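Local coordinates for meso-diaminopimelate dehydrogenase (PDB 3WGY), which catalyses, in its natural form, the reversible NADP-dependent oxidative deamination of meso-diaminopimelate, at residues L139-V152 / G246-N258. The protein carries 6 engineered substitutions. Residues are numbered along the deposited sequence; the frame is centred on the assembly and turned at random.
Sequences LPKGKTHTFWGKGV and GLSNGGFVIRSGN. Engineered in segment 246-258: Ser248 (natural residue Pro), Asn249 (natural residue His).
Arg255 reaches across to Leu139, the first residue after helix 123-138, and to Thr144 in strand 142-147. From CB the chain sets off with CG opposite the backbone N (chi1 -179°), and CG slides past Leu139, 4.1 Å from both its CB and CD1. A bend at chi2 (69°) then turns CD over the neighbouring strand, 3.4 Å from Thr144 OG1. At the tip, NE and NH2 hold the carbonyl of Leu139 side-on: NE lies 3.0 Å and NH2 2.7 Å from Leu139 O, which sits almost in the guanidinium plane. NH1 faces the other way and donates to Thr144 OG1 at 2.7 Å, a partner tilted 20° out of that plane. One face of the group rests on the peptide between Gly142 and Lys143, and the side chain also touches Glu136 of helix 123-138.

All this decorates an antiparallel pair in the C-terminal domain, with 249-258 as the central strand of a three-stranded sheet and 264-273 along its far edge. The hydrogen-bonded pairs are Lys143 with Ser256, His145 with Ile254 and Phe147 with Phe252. On their face of the sheet Phe147 CB packs against Phe252 CD1, and both side chains touch helix 177-184. On the Arg255 face, Thr146 and Val253 lie side by side, CG2 to CG2 at 4.1 Å. Beyond Phe147 the regular ladder ends, though the backbones stay close as far as Gly151 and Asn249; farther on, a water bridges Val152 N to Gly246 O and Ser248 O (engineered residue). Val152 CG2 meets Gly246 CA at 3.7 Å, and the Val152 side chain is about 6 Å from the bound 4-methyl-2-oxovalerate.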
loop_
_atom_site.group_PDB
_atom_site.type_symbol
_atom_site.label_atom_id
_atom_site.label_comp_id
_atom_site.label_asym_id
_atom_site.label_seq_id
_atom_site.Cartn_x
_atom_site.Cartn_y
_atom_site.Cartn_z
ATOM N N LEU B 139 8.358 7.363 -6.497
ATOM C CA LEU B 139 9.235 8.512 -6.285
ATOM C C LEU B 139 10.692 8.048 -6.358
ATOM O O LEU B 139 11.350 7.883 -5.338
ATOM C CB LEU B 139 8.939 9.136 -4.917
ATOM C CG LEU B 139 7.527 9.706 -4.718
ATOM C CD1 LEU B 139 7.303 10.082 -3.247
ATOM C CD2 LEU B 139 7.338 10.921 -5.631
ATOM N N PRO B 140 11.208 7.841 -7.580
ATOM C CA PRO B 140 12.579 7.387 -7.830
ATOM C C PRO B 140 13.660 8.216 -7.161
ATOM O O PRO B 140 14.741 7.708 -6.858
ATOM C CB PRO B 140 12.675 7.414 -9.354
ATOM C CG PRO B 140 11.741 8.519 -9.723
ATOM C CD PRO B 140 10.558 8.241 -8.840
ATOM N N LYS B 141 13.373 9.491 -6.944
ATOM C CA LYS B 141 14.318 10.380 -6.289
ATOM C C LYS B 141 13.768 10.675 -4.895
ATOM O O LYS B 141 12.725 11.308 -4.738
ATOM C CB LYS B 141 14.480 11.675 -7.087
ATOM C CG LYS B 141 14.905 11.466 -8.537
ATOM C CD LYS B 141 16.221 10.707 -8.640
ATOM C CE LYS B 141 16.637 10.529 -10.095
ATOM N NZ LYS B 141 17.963 9.858 -10.228
ATOM N N GLY B 142 14.472 10.192 -3.885
ATOM C CA GLY B 142 14.035 10.398 -2.520
ATOM C C GLY B 142 14.641 9.339 -1.621
ATOM O O GLY B 142 15.529 8.596 -2.048
ATOM N N LYS B 143 14.160 9.255 -0.385
ATOM C CA LYS B 143 14.680 8.290 0.572
ATOM C C LYS B 143 13.589 7.439 1.210
ATOM O O LYS B 143 12.476 7.913 1.432
ATOM C CB LYS B 143 15.450 9.028 1.678
ATOM C CG LYS B 143 16.674 9.811 1.188
ATOM C CD LYS B 143 17.396 10.522 2.329
ATOM C CE LYS B 143 18.644 11.276 1.848
ATOM N NZ LYS B 143 19.695 10.366 1.287
ATOM N N THR B 144 13.902 6.178 1.490
ATOM C CA THR B 144 12.937 5.298 2.135
ATOM C C THR B 144 13.356 5.106 3.578
ATOM O O THR B 144 14.541 4.937 3.870
ATOM C CB THR B 144 12.878 3.904 1.491
ATOM O OG1 THR B 144 12.549 4.029 0.105
ATOM C CG2 THR B 144 11.829 3.056 2.185
ATOM N N HIS B 145 12.379 5.119 4.477
ATOM C CA HIS B 145 12.647 4.936 5.888
ATOM C C HIS B 145 11.694 3.912 6.498
ATOM O O HIS B 145 10.476 4.118 6.502
ATOM C CB HIS B 145 12.490 6.265 6.625
ATOM C CG HIS B 145 13.451 7.325 6.179
ATOM N ND1 HIS B 145 14.820 7.172 6.271
ATOM C CD2 HIS B 145 13.243 8.558 5.661
ATOM C CE1 HIS B 145 15.413 8.267 5.830
ATOM N NE2 HIS B 145 14.479 9.122 5.455
ATOM N N THR B 146 12.237 2.805 6.997
ATOM C CA THR B 146 11.406 1.803 7.642
ATOM C C THR B 146 11.715 1.812 9.137
ATOM O O THR B 146 12.881 1.801 9.543
ATOM C CB THR B 146 11.653 0.375 7.106
ATOM O OG1 THR B 146 11.458 0.345 5.687
ATOM C CG2 THR B 146 10.672 -0.595 7.737
ATOM N N PHE B 147 10.667 1.858 9.948
ATOM C CA PHE B 147 10.807 1.846 11.406
ATOM C C PHE B 147 9.998 0.659 11.913
ATOM O O PHE B 147 8.938 0.350 11.368
ATOM C CB PHE B 147 10.242 3.125 12.026
ATOM C CG PHE B 147 10.988 4.380 11.661
ATOM C CD1 PHE B 147 10.937 4.890 10.377
ATOM C CD2 PHE B 147 11.705 5.082 12.628
ATOM C CE1 PHE B 147 11.581 6.087 10.052
ATOM C CE2 PHE B 147 12.352 6.280 12.315
ATOM C CZ PHE B 147 12.287 6.782 11.024
ATOM N N TRP B 148 10.416 -0.014 12.894
ATOM C CA TRP B 148 9.658 -1.132 13.422
ATOM C C TRP B 148 9.068 -0.707 14.769
ATOM O O TRP B 148 9.776 -0.598 15.770
ATOM C CB TRP B 148 10.562 -2.363 13.513
ATOM C CG TRP B 148 10.958 -2.841 12.126
ATOM C CD1 TRP B 148 10.236 -3.665 11.302
ATOM C CD2 TRP B 148 12.109 -2.431 11.368
ATOM N NE1 TRP B 148 10.863 -3.790 10.078
ATOM C CE2 TRP B 148 12.014 -3.044 10.093
ATOM C CE3 TRP B 148 13.208 -1.602 11.640
ATOM C CZ2 TRP B 148 12.979 -2.856 9.094
ATOM C CZ3 TRP B 148 14.170 -1.412 10.642
ATOM C CH2 TRP B 148 14.046 -2.039 9.384
ATOM N N GLY B 149 7.763 -0.415 14.730
ATOM C CA GLY B 149 6.986 0.047 15.875
ATOM C C GLY B 149 7.267 -0.691 17.150
ATOM O O GLY B 149 8.012 -1.672 17.133
ATOM N N LYS B 150 6.676 -0.244 18.258
ATOM C CA LYS B 150 6.928 -0.909 19.534
ATOM C C LYS B 150 6.677 -2.416 19.457
ATOM O O LYS B 150 5.566 -2.867 19.184
ATOM C CB LYS B 150 6.080 -0.297 20.652
ATOM C CG LYS B 150 6.324 -0.946 22.006
ATOM C CD LYS B 150 5.611 -0.192 23.120
ATOM C CE LYS B 150 5.815 -0.875 24.464
ATOM N NZ LYS B 150 5.267 -0.063 25.589
ATOM N N GLY B 151 7.772 -3.235 19.593
ATOM C CA GLY B 151 7.604 -4.660 19.730
ATOM C C GLY B 151 8.814 -5.245 20.416
ATOM O O GLY B 151 9.837 -4.572 20.571
ATOM N N VAL B 152 8.707 -6.497 20.831
ATOM C CA VAL B 152 9.779 -7.162 21.526
ATOM C C VAL B 152 10.818 -7.767 20.594
ATOM O O VAL B 152 10.514 -8.165 19.468
ATOM C CB VAL B 152 9.223 -8.275 22.427
ATOM C CG1 VAL B 152 10.346 -8.870 23.243
ATOM C CG2 VAL B 152 8.116 -7.732 23.326
ATOM N N GLY B 246 3.832 -8.852 25.490
ATOM C CA GLY B 246 4.713 -8.730 24.338
ATOM C C GLY B 246 4.197 -9.290 23.019
ATOM O O GLY B 246 4.988 -9.706 22.175
ATOM N N LEU B 247 2.881 -9.280 22.829
ATOM C CA LEU B 247 2.283 -9.814 21.606
ATOM C C LEU B 247 1.948 -8.738 20.576
ATOM O O LEU B 247 1.464 -9.049 19.485
ATOM C CB LEU B 247 1.007 -10.591 21.947
ATOM C CG LEU B 247 1.144 -11.648 23.052
ATOM C CD1 LEU B 247 -0.216 -12.258 23.344
ATOM C CD2 LEU B 247 2.146 -12.724 22.632
ATOM N N SER B 248 2.208 -7.479 20.917
ATOM C CA SER B 248 1.906 -6.379 20.017
ATOM C C SER B 248 3.111 -5.880 19.224
ATOM O O SER B 248 4.256 -6.068 19.622
ATOM C CB SER B 248 1.287 -5.231 20.805
ATOM O OG SER B 248 0.115 -5.671 21.468
ATOM N N ASN B 249 2.839 -5.243 18.089
ATOM C CA ASN B 249 3.907 -4.728 17.246
ATOM C C ASN B 249 3.366 -3.770 16.190
ATOM O O ASN B 249 2.158 -3.496 16.109
ATOM C CB ASN B 249 4.641 -5.885 16.553
ATOM C CG ASN B 249 6.159 -5.694 16.541
ATOM O OD1 ASN B 249 6.657 -4.593 16.318
ATOM N ND2 ASN B 249 6.895 -6.775 16.770
ATOM N N GLY B 250 4.279 -3.268 15.375
ATOM C CA GLY B 250 3.908 -2.339 14.331
ATOM C C GLY B 250 5.157 -1.817 13.659
ATOM O O GLY B 250 6.268 -2.291 13.914
ATOM N N GLY B 251 4.974 -0.833 12.794
ATOM C CA GLY B 251 6.103 -0.265 12.098
ATOM C C GLY B 251 5.624 0.780 11.127
ATOM O O GLY B 251 4.414 0.992 10.981
ATOM N N PHE B 252 6.584 1.424 10.470
ATOM C CA PHE B 252 6.331 2.468 9.498
ATOM C C PHE B 252 7.248 2.321 8.285
ATOM O O PHE B 252 8.414 1.943 8.420
ATOM C CB PHE B 252 6.594 3.850 10.108
ATOM C CG PHE B 252 5.826 4.122 11.361
ATOM C CD1 PHE B 252 6.221 3.566 12.573
ATOM C CD2 PHE B 252 4.689 4.914 11.330
ATOM C CE1 PHE B 252 5.485 3.796 13.737
ATOM C CE2 PHE B 252 3.948 5.150 12.485
ATOM C CZ PHE B 252 4.346 4.589 13.691
ATOM N N VAL B 253 6.700 2.601 7.105
ATOM C CA VAL B 253 7.470 2.596 5.870
ATOM C C VAL B 253 7.173 3.947 5.230
ATOM O O VAL B 253 6.060 4.194 4.763
ATOM C CB VAL B 253 7.061 1.469 4.910
ATOM C CG1 VAL B 253 7.869 1.584 3.625
ATOM C CG2 VAL B 253 7.312 0.116 5.562
ATOM N N ILE B 254 8.175 4.819 5.210
ATOM C CA ILE B 254 8.004 6.157 4.673
ATOM C C ILE B 254 8.898 6.516 3.491
ATOM O O ILE B 254 10.114 6.345 3.550
ATOM C CB ILE B 254 8.247 7.188 5.781
ATOM C CG1 ILE B 254 7.254 6.959 6.925
ATOM C CG2 ILE B 254 8.160 8.586 5.217
ATOM C CD1 ILE B 254 7.572 7.752 8.163
ATOM N N ARG B 255 8.300 7.021 2.418
ATOM C CA ARG B 255 9.091 7.424 1.264
ATOM C C ARG B 255 9.009 8.929 1.195
ATOM O O ARG B 255 7.928 9.506 1.010
ATOM C CB ARG B 255 8.564 6.811 -0.041
ATOM C CG ARG B 255 9.384 7.176 -1.294
ATOM C CD ARG B 255 10.777 6.521 -1.304
ATOM N NE ARG B 255 11.534 6.835 -2.520
ATOM C CZ ARG B 255 12.795 6.465 -2.739
ATOM N NH1 ARG B 255 13.453 5.764 -1.824
ATOM N NH2 ARG B 255 13.398 6.794 -3.879
ATOM N N SER B 256 10.159 9.558 1.386
ATOM C CA SER B 256 10.251 10.998 1.333
ATOM C C SER B 256 10.947 11.317 0.025
ATOM O O SER B 256 12.141 11.064 -0.133
ATOM C CB SER B 256 11.085 11.534 2.499
ATOM O OG SER B 256 11.206 12.944 2.403
ATOM N N GLY B 257 10.192 11.854 -0.918
ATOM C CA GLY B 257 10.774 12.187 -2.194
ATOM C C GLY B 257 10.558 13.645 -2.495
ATOM O O GLY B 257 9.824 14.344 -1.798
ATOM N N ASN B 258 11.216 14.115 -3.537
ATOM C CA ASN B 258 11.073 15.496 -3.936
ATOM C C ASN B 258 10.673 15.494 -5.397
ATOM O O ASN B 258 11.113 14.641 -6.162
ATOM C CB ASN B 258 12.395 16.242 -3.745
ATOM C CG ASN B 258 13.579 15.471 -4.290
ATOM O OD1 ASN B 258 14.002 14.469 -3.711
ATOM N ND2 ASN B 258 14.114 15.930 -5.413
HETATM O O HOH W 1 6.159 -7.679 20.349
#